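Local coordinates for universal stress protein (Archaeoglobus fulgidus, PDB 6HCD) that belongs to the universal stress protein A family and is of undetermined function, though it probably takes part in the archaeal response to stress, at residues Val31-Arg43 with Glu78-Glu90. Numbering follows the deposited sequence.
Sequences VDKKSDRAERVLR and ETLSWAVSIIRKE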
ATOM      1  N   VAL A  31      -6.527   6.923  10.464  1.00 17.36           N
ATOM      2  CA  VAL A  31      -7.633   6.177  11.077  1.00 21.19           C
ATOM      3  C   VAL A  31      -8.901   7.032  11.030  1.00 20.40           C
ATOM      4  O   VAL A  31      -8.854   8.226  11.327  1.00 20.66           O
ATOM      5  CB  VAL A  31      -7.297   5.739  12.517  1.00 22.14           C
ATOM      6  CG1 VAL A  31      -6.172   4.723  12.533  1.00 36.72           C
ATOM      7  CG2 VAL A  31      -6.974   6.915  13.405  1.00 42.87           C
ATOM      8  N   ASP A  32     -10.030   6.409  10.659  1.00 22.79           N
ATOM      9  CA  ASP A  32     -11.304   7.111  10.595  1.00 28.25           C
ATOM     10  C   ASP A  32     -11.962   7.064  11.982  1.00 25.50           C
ATOM     11  O   ASP A  32     -12.081   8.072  12.649  1.00 28.66           O
ATOM     12  CB  ASP A  32     -12.190   6.543   9.484  1.00 42.74           C
ATOM     13  CG  ASP A  32     -13.515   7.278   9.306  1.00 51.54           C
ATOM     14  OD1 ASP A  32     -13.570   8.483   9.655  1.00 39.87           O
ATOM     15  OD2 ASP A  32     -14.490   6.631   8.863  1.00 52.19           O
ATOM     16  N   LYS A  33     -12.344   5.860  12.414  1.00 25.54           N
ATOM     17  CA  LYS A  33     -13.149   5.655  13.609  1.00 30.69           C
ATOM     18  C   LYS A  33     -12.588   4.456  14.368  1.00 30.15           C
ATOM     19  O   LYS A  33     -11.688   3.772  13.915  1.00 27.26           O
ATOM     20  CB  LYS A  33     -14.621   5.462  13.235  1.00 34.01           C
ATOM     21  CG  LYS A  33     -14.902   4.385  12.190  1.00 69.70           C
ATOM     22  CD  LYS A  33     -16.349   4.304  11.755  1.00 62.97           C
ATOM     23  CE  LYS A  33     -16.759   2.914  11.307  1.00 71.73           C
ATOM     24  NZ  LYS A  33     -18.163   2.888  10.834  1.00146.95           N
ATOM     25  N   LYS A  34     -13.067   4.246  15.589  1.00 27.21           N
ATOM     26  CA  LYS A  34     -12.718   3.017  16.294  1.00 28.20           C
ATOM     27  C   LYS A  34     -13.498   1.889  15.620  1.00 41.90           C
ATOM     28  O   LYS A  34     -14.700   1.980  15.490  1.00 93.77           O
ATOM     29  CB  LYS A  34     -12.980   3.136  17.796  1.00 35.76           C
ATOM     30  CG  LYS A  34     -12.348   4.370  18.427  1.00 41.07           C
ATOM     31  CD  LYS A  34     -12.098   4.256  19.902  1.00 43.25           C
ATOM     32  CE  LYS A  34     -13.310   4.655  20.703  1.00 54.12           C
ATOM     33  NZ  LYS A  34     -13.436   6.128  20.826  1.00 48.04           N
ATOM     34  N   SER A  35     -12.781   0.878  15.126  1.00 27.40           N
ATOM     35  CA  SER A  35     -13.370  -0.222  14.373  1.00 23.40           C
ATOM     36  C   SER A  35     -12.361  -1.366  14.326  1.00 28.15           C
ATOM     37  O   SER A  35     -11.152  -1.153  14.558  1.00 18.55           O
ATOM     38  CB  SER A  35     -13.769   0.213  12.977  1.00 31.50           C
ATOM     39  OG  SER A  35     -12.622   0.531  12.191  1.00 17.92           O
ATOM     40  N   ASP A  36     -12.870  -2.570  14.032  1.00 24.43           N
ATOM     41  CA  ASP A  36     -12.049  -3.753  13.837  1.00 33.24           C
ATOM     42  C   ASP A  36     -11.046  -3.477  12.711  1.00 19.22           C
ATOM     43  O   ASP A  36      -9.885  -3.864  12.826  1.00 22.38           O
ATOM     44  CB  ASP A  36     -12.908  -5.006  13.603  1.00 27.30           C
ATOM     45  CG  ASP A  36     -13.708  -5.463  14.827  1.00 53.61           C
ATOM     46  OD1 ASP A  36     -13.736  -4.730  15.847  1.00 47.78           O
ATOM     47  OD2 ASP A  36     -14.313  -6.551  14.759  1.00 50.82           O
ATOM     48  N   ARG A  37     -11.480  -2.807  11.639  1.00 20.83           N
ATOM     49  CA  ARG A  37     -10.587  -2.490  10.523  1.00 23.46           C
ATOM     50  C   ARG A  37      -9.448  -1.579  11.000  1.00 16.96           C
ATOM     51  O   ARG A  37      -8.273  -1.819  10.677  1.00 17.49           O
ATOM     52  CB  ARG A  37     -11.319  -1.847   9.335  1.00 23.77           C
ATOM     53  CG  ARG A  37     -10.389  -1.598   8.154  1.00 22.84           C
ATOM     54  CD  ARG A  37     -11.043  -1.241   6.823  1.00 39.66           C
ATOM     55  NE  ARG A  37     -11.420   0.167   6.782  1.00 38.27           N
ATOM     56  CZ  ARG A  37     -12.681   0.622   6.735  1.00 71.26           C
ATOM     57  NH1 ARG A  37     -12.913   1.921   6.689  1.00 46.85           N
ATOM     58  NH2 ARG A  37     -13.701  -0.221   6.775  1.00 29.81           N
ATOM     59  N   ALA A  38      -9.797  -0.520  11.740  1.00 16.87           N
ATOM     60  CA  ALA A  38      -8.807   0.427  12.231  1.00 17.44           C
ATOM     61  C   ALA A  38      -7.760  -0.315  13.071  1.00 15.83           C
ATOM     62  O   ALA A  38      -6.575  -0.066  12.941  1.00 13.06           O
ATOM     63  CB  ALA A  38      -9.480   1.539  13.001  1.00 18.83           C
ATOM     64  N   GLU A  39      -8.212  -1.266  13.895  1.00 15.54           N
ATOM     65  CA  GLU A  39      -7.315  -2.062  14.732  1.00 17.43           C
ATOM     66  C   GLU A  39      -6.312  -2.838  13.869  1.00 14.95           C
ATOM     67  O   GLU A  39      -5.141  -2.904  14.223  1.00 14.16           O
ATOM     68  CB  GLU A  39      -8.081  -3.074  15.587  1.00 24.22           C
ATOM     69  CG  GLU A  39      -8.827  -2.494  16.756  1.00 45.82           C
ATOM     70  CD  GLU A  39      -9.592  -3.538  17.553  1.00 70.94           C
ATOM     71  OE1 GLU A  39      -9.704  -4.690  17.089  1.00 40.39           O
ATOM     72  OE2 GLU A  39     -10.087  -3.199  18.638  1.00 38.73           O
ATOM     73  N   ARG A  40      -6.775  -3.447  12.775  1.00 14.21           N
ATOM     74  CA  ARG A  40      -5.914  -4.241  11.889  1.00 16.14           C
ATOM     75  C   ARG A  40      -4.891  -3.318  11.217  1.00 13.61           C
ATOM     76  O   ARG A  40      -3.710  -3.694  11.075  1.00 14.59           O
ATOM     77  CB  ARG A  40      -6.729  -5.002  10.838  1.00 17.14           C
ATOM     78  CG  ARG A  40      -7.549  -6.157  11.392  1.00 32.58           C
ATOM     79  CD  ARG A  40      -8.228  -6.982  10.310  1.00 26.91           C
ATOM     80  NE  ARG A  40      -9.142  -6.201   9.487  1.00 23.61           N
ATOM     81  CZ  ARG A  40     -10.447  -6.062   9.708  1.00 26.90           C
ATOM     82  NH1 ARG A  40     -11.017  -6.591  10.782  1.00 23.14           N
ATOM     83  NH2 ARG A  40     -11.182  -5.405   8.825  1.00 20.69           N
ATOM     84  N   VAL A  41      -5.355  -2.128  10.813  1.00 13.71           N
ATOM     85  CA  VAL A  41      -4.510  -1.097  10.200  1.00 12.75           C
ATOM     86  C   VAL A  41      -3.384  -0.735  11.170  1.00 12.86           C
ATOM     87  O   VAL A  41      -2.207  -0.705  10.802  1.00 11.87           O
ATOM     88  CB  VAL A  41      -5.339   0.130   9.781  1.00 13.15           C
ATOM     89  CG1 VAL A  41      -4.455   1.317   9.409  1.00 13.17           C
ATOM     90  CG2 VAL A  41      -6.265  -0.199   8.608  1.00 14.21           C
ATOM     91  N   LEU A  42      -3.757  -0.478  12.423  1.00 15.30           N
ATOM     92  CA  LEU A  42      -2.817  -0.038  13.461  1.00 17.97           C
ATOM     93  C   LEU A  42      -1.829  -1.152  13.804  1.00 13.55           C
ATOM     94  O   LEU A  42      -0.668  -0.878  13.995  1.00 12.15           O
ATOM     95  CB  LEU A  42      -3.607   0.400  14.694  1.00 12.96           C
ATOM     96  CG  LEU A  42      -4.353   1.722  14.557  1.00 13.51           C
ATOM     97  CD1 LEU A  42      -5.441   1.845  15.616  1.00 13.49           C
ATOM     98  CD2 LEU A  42      -3.407   2.906  14.603  1.00 16.10           C
ATOM     99  N   ARG A  43      -2.304  -2.399  13.901  1.00 14.34           N
ATOM    100  CA  ARG A  43      -1.435  -3.537  14.205  1.00 14.80           C
ATOM    101  C   ARG A  43      -0.375  -3.689  13.102  1.00 13.86           C
ATOM    102  O   ARG A  43       0.794  -3.938  13.401  1.00 13.01           O
ATOM    103  CB  ARG A  43      -2.251  -4.821  14.393  1.00 18.86           C
ATOM    104  CG  ARG A  43      -3.014  -4.849  15.707  1.00 28.10           C
ATOM    105  CD  ARG A  43      -3.447  -6.241  16.132  1.00 39.23           C
ATOM    106  NE  ARG A  43      -4.429  -6.789  15.214  1.00 41.79           N
ATOM    107  CZ  ARG A  43      -5.746  -6.649  15.351  1.00 54.12           C
ATOM    108  NH1 ARG A  43      -6.236  -5.975  16.379  1.00 41.86           N
ATOM    109  NH2 ARG A  43      -6.567  -7.171  14.459  1.00 31.18           N
ATOM    110  N   GLU A  78     -10.673  11.128  20.605  1.00 25.28           N
ATOM    111  CA  GLU A  78     -10.849   9.846  21.292  1.00 29.03           C
ATOM    112  C   GLU A  78     -10.303   8.719  20.410  1.00 23.01           C
ATOM    113  O   GLU A  78      -9.625   7.827  20.897  1.00 22.92           O
ATOM    114  CB  GLU A  78     -12.324   9.607  21.640  1.00 31.33           C
ATOM    115  CG  GLU A  78     -12.796  10.331  22.889  1.00 62.39           C
ATOM    116  CD  GLU A  78     -14.187   9.930  23.362  1.00 48.42           C
ATOM    117  OE1 GLU A  78     -14.407   8.723  23.600  1.00138.58           O
ATOM    118  OE2 GLU A  78     -15.050  10.829  23.497  1.00 59.98           O
ATOM    119  N   THR A  79     -10.594   8.761  19.108  1.00 18.81           N
ATOM    120  CA  THR A  79     -10.102   7.763  18.163  1.00 16.47           C
ATOM    121  C   THR A  79      -8.566   7.749  18.171  1.00 15.56           C
ATOM    122  O   THR A  79      -7.962   6.688  18.192  1.00 16.14           O
ATOM    123  CB  THR A  79     -10.640   8.022  16.749  1.00 19.60           C
ATOM    124  OG1 THR A  79     -12.058   7.914  16.823  1.00 19.12           O
ATOM    125  CG2 THR A  79     -10.066   7.101  15.695  1.00 16.93           C
ATOM    126  N   LEU A  80      -7.941   8.929  18.158  1.00 15.38           N
ATOM    127  CA  LEU A  80      -6.472   9.021  18.102  1.00 15.49           C
ATOM    128  C   LEU A  80      -5.843   8.509  19.401  1.00 16.93           C
ATOM    129  O   LEU A  80      -4.801   7.858  19.386  1.00 13.09           O
ATOM    130  CB  LEU A  80      -6.064  10.475  17.851  1.00 16.66           C
ATOM    131  CG  LEU A  80      -6.378  11.003  16.456  1.00 20.09           C
ATOM    132  CD1 LEU A  80      -6.023  12.451  16.352  1.00 21.44           C
ATOM    133  CD2 LEU A  80      -5.667  10.206  15.408  1.00 23.32           C
ATOM    134  N   SER A  81      -6.469   8.842  20.536  1.00 15.76           N
ATOM    135  CA  SER A  81      -6.000   8.392  21.834  1.00 17.39           C
ATOM    136  C   SER A  81      -6.054   6.860  21.910  1.00 15.83           C
ATOM    137  O   SER A  81      -5.130   6.191  22.361  1.00 17.84           O
ATOM    138  CB  SER A  81      -6.792   9.060  22.940  1.00 23.49           C
ATOM    139  OG  SER A  81      -6.424   8.512  24.193  1.00 33.14           O
ATOM    140  N   TRP A  82      -7.177   6.301  21.473  1.00 18.71           N
ATOM    141  CA  TRP A  82      -7.374   4.855  21.384  1.00 16.20           C
ATOM    142  C   TRP A  82      -6.323   4.241  20.452  1.00 15.30           C
ATOM    143  O   TRP A  82      -5.698   3.241  20.759  1.00 17.34           O
ATOM    144  CB  TRP A  82      -8.798   4.581  20.908  1.00 17.77           C
ATOM    145  CG  TRP A  82      -9.062   3.184  20.457  1.00 16.65           C
ATOM    146  CD1 TRP A  82      -9.404   2.124  21.242  1.00 21.96           C
ATOM    147  CD2 TRP A  82      -9.097   2.711  19.098  1.00 18.31           C
ATOM    148  NE1 TRP A  82      -9.632   1.019  20.468  1.00 19.80           N
ATOM    149  CE2 TRP A  82      -9.433   1.341  19.149  1.00 23.64           C
ATOM    150  CE3 TRP A  82      -8.847   3.300  17.849  1.00 29.13           C
ATOM    151  CZ2 TRP A  82      -9.529   0.558  17.993  1.00 18.45           C
ATOM    152  CZ3 TRP A  82      -8.915   2.522  16.720  1.00 19.22           C
ATOM    153  CH2 TRP A  82      -9.228   1.162  16.791  1.00 17.69           C
ATOM    154  N   ALA A  83      -6.142   4.844  19.283  1.00 13.24           N
ATOM    155  CA  ALA A  83      -5.219   4.314  18.278  1.00 12.92           C
ATOM    156  C   ALA A  83      -3.794   4.248  18.831  1.00 12.45           C
ATOM    157  O   ALA A  83      -3.113   3.264  18.621  1.00 12.17           O
ATOM    158  CB  ALA A  83      -5.300   5.144  17.016  1.00 14.16           C
ATOM    159  N   VAL A  84      -3.336   5.305  19.509  1.00 13.11           N
ATOM    160  CA  VAL A  84      -1.984   5.342  20.085  1.00 14.59           C
ATOM    161  C   VAL A  84      -1.837   4.253  21.163  1.00 16.52           C
ATOM    162  O   VAL A  84      -0.773   3.641  21.292  1.00 14.02           O
ATOM    163  CB  VAL A  84      -1.638   6.751  20.611  1.00 17.58           C
ATOM    164  CG1 VAL A  84      -0.478   6.730  21.612  1.00 26.06           C
ATOM    165  CG2 VAL A  84      -1.375   7.726  19.455  1.00 23.13           C
ATOM    166  N   SER A  85      -2.908   3.978  21.928  1.00 17.29           N
ATOM    167  CA  SER A  85      -2.855   2.928  22.939  1.00 15.68           C
ATOM    168  C   SER A  85      -2.640   1.565  22.259  1.00 15.32           C
ATOM    169  O   SER A  85      -1.875   0.746  22.740  1.00 21.20           O
ATOM    170  CB  SER A  85      -4.065   2.977  23.863  1.00 16.40           C
ATOM    171  OG  SER A  85      -5.187   2.316  23.301  1.00 16.49           O
ATOM    172  N   ILE A  86      -3.272   1.339  21.105  1.00 15.50           N
ATOM    173  CA  ILE A  86      -3.090   0.102  20.333  1.00 16.51           C
ATOM    174  C   ILE A  86      -1.619  -0.013  19.886  1.00 13.75           C
ATOM    175  O   ILE A  86      -1.001  -1.060  20.014  1.00 14.85           O
ATOM    176  CB  ILE A  86      -4.068   0.036  19.139  1.00 15.10           C
ATOM    177  CG1 ILE A  86      -5.537  -0.043  19.578  1.00 23.38           C
ATOM    178  CG2 ILE A  86      -3.711  -1.104  18.208  1.00 14.79           C
ATOM    179  CD1 ILE A  86      -5.918  -1.312  20.279  1.00 49.00           C
ATOM    180  N   ILE A  87      -1.061   1.082  19.372  1.00 14.69           N
ATOM    181  CA  ILE A  87       0.326   1.118  18.879  1.00 14.38           C
ATOM    182  C   ILE A  87       1.275   0.703  20.011  1.00 17.55           C
ATOM    183  O   ILE A  87       2.171  -0.107  19.810  1.00 18.13           O
ATOM    184  CB  ILE A  87       0.657   2.508  18.312  1.00 13.67           C
ATOM    185  CG1 ILE A  87      -0.177   2.825  17.065  1.00 14.58           C
ATOM    186  CG2 ILE A  87       2.132   2.640  18.018  1.00 17.32           C
ATOM    187  CD1 ILE A  87      -0.010   1.825  15.928  1.00 17.44           C
ATOM    188  N   ARG A  88       1.077   1.281  21.196  1.00 21.99           N
ATOM    189  CA  ARG A  88       1.944   1.042  22.357  1.00 23.52           C
ATOM    190  C   ARG A  88       1.788  -0.402  22.850  1.00 27.31           C
ATOM    191  O   ARG A  88       2.784  -1.054  23.164  1.00 20.64           O
ATOM    192  CB  ARG A  88       1.628   2.056  23.463  1.00 23.66           C
ATOM    193  CG  ARG A  88       2.073   3.478  23.156  1.00 26.06           C
ATOM    194  CD  ARG A  88       1.536   4.431  24.206  1.00 38.15           C
ATOM    195  NE  ARG A  88       1.808   5.829  23.952  1.00 39.54           N
ATOM    196  CZ  ARG A  88       1.391   6.801  24.742  1.00 37.32           C
ATOM    197  NH1 ARG A  88       1.474   8.057  24.341  1.00 71.58           N
ATOM    198  NH2 ARG A  88       0.865   6.513  25.923  1.00 36.26           N
ATOM    199  N   LYS A  89       0.548  -0.908  22.896  1.00 19.65           N
ATOM    200  CA  LYS A  89       0.287  -2.295  23.267  1.00 20.30           C
ATOM    201  C   LYS A  89       1.016  -3.253  22.308  1.00 24.31           C
ATOM    202  O   LYS A  89       1.457  -4.318  22.718  1.00 22.54           O
ATOM    203  CB  LYS A  89      -1.222  -2.562  23.297  1.00 24.07           C
ATOM    204  CG  LYS A  89      -1.639  -3.959  23.748  1.00 40.40           C
ATOM    205  CD  LYS A  89      -2.031  -4.886  22.609  1.00 47.97           C
ATOM    206  CE  LYS A  89      -3.474  -4.737  22.180  1.00 53.62           C
ATOM    207  NZ  LYS A  89      -3.657  -5.131  20.764  1.00 51.33           N
ATOM    208  N   GLU A  90       1.154  -2.868  21.033  1.00 18.58           N
ATOM    209  CA  GLU A  90       1.852  -3.684  20.026  1.00 20.84           C
ATOM    210  C   GLU A  90       3.372  -3.445  20.054  1.00 26.95           C
ATOM    211  O   GLU A  90       4.088  -3.911  19.158  1.00 27.15           O
ATOM    212  CB  GLU A  90       1.280  -3.394  18.633  1.00 22.40           C
ATOM    213  CG  GLU A  90      -0.147  -3.895  18.465  1.00 20.64           C
ATOM    214  CD  GLU A  90      -0.285  -5.411  18.495  1.00 18.35           C
ATOM    215  OE1 GLU A  90       0.529  -6.071  17.825  1.00 28.91           O
ATOM    216  OE2 GLU A  90      -1.200  -5.924  19.185  1.00 31.50           O
TER
HETATM  217  O   HOH W   1     -12.881   9.423  14.822  1.00 21.00           O
HETATM  218  O   HOH W   2     -15.007   6.049  16.892  1.00 29.91           O
HETATM  219  O   HOH W   3       1.837  -5.432  15.391  1.00 20.33           O
HETATM  220  O   HOH W   4      -5.941  -4.586  19.141  1.00 50.02           O
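W82 and K34 show how an aromatic ring and the aliphatic part of a lysine can join a loop to a helix. The lysine chain lies over one face of the indole, CD standing 3.5 Å from the centroid of the five-membered ring in a CH-pi contact. Bends at chi3 and chi4 (-87° and -80°) then carry NZ back toward E78, whose OE1 it meets only as a long salt bridge of 3.9 Å. At the ring's edge come the methyl of A38 and E39, whose CG touches CZ2 of W82 at 3.4 Å and whose carboxylate is nearly coplanar with the indole. With an alanine here instead of W82, the K34 chain is likely to lose its aromatic platform, and a gap would probably open between helix 70-89 and the A38, E39 and L42 side chains it packs against.

Apolar packing continues along helix segments 36-43 and 78-89, whose axes cross at -44°. L42 is a knob in the hole formed by W82, A83, I86 and I87; its CD1 lies 3.6 Å from CB of A83, while CD2 meets CD1 of I87. Deeper, toward strand 56-62, V31 CG2 rests on the T79 methyl and L80 CD2.

Polar links between the segments run largely through water. One molecule donates to both D32 O and T79 OG1, a hydroxyl also bonded to E75 O; another donates to R43 O (2.7 Å) and E90 OE1. At the N-cap, S35 OG accepts from A38 N at 3.0 Å, securing the turn that leads from K34 into helix 36-52.

Both helices pack on one side of a largely parallel sheet, the loop following strand 27-30 wedged against helix 70-89, as expected of the Rossmann-like alpha/beta fold of universal stress proteins.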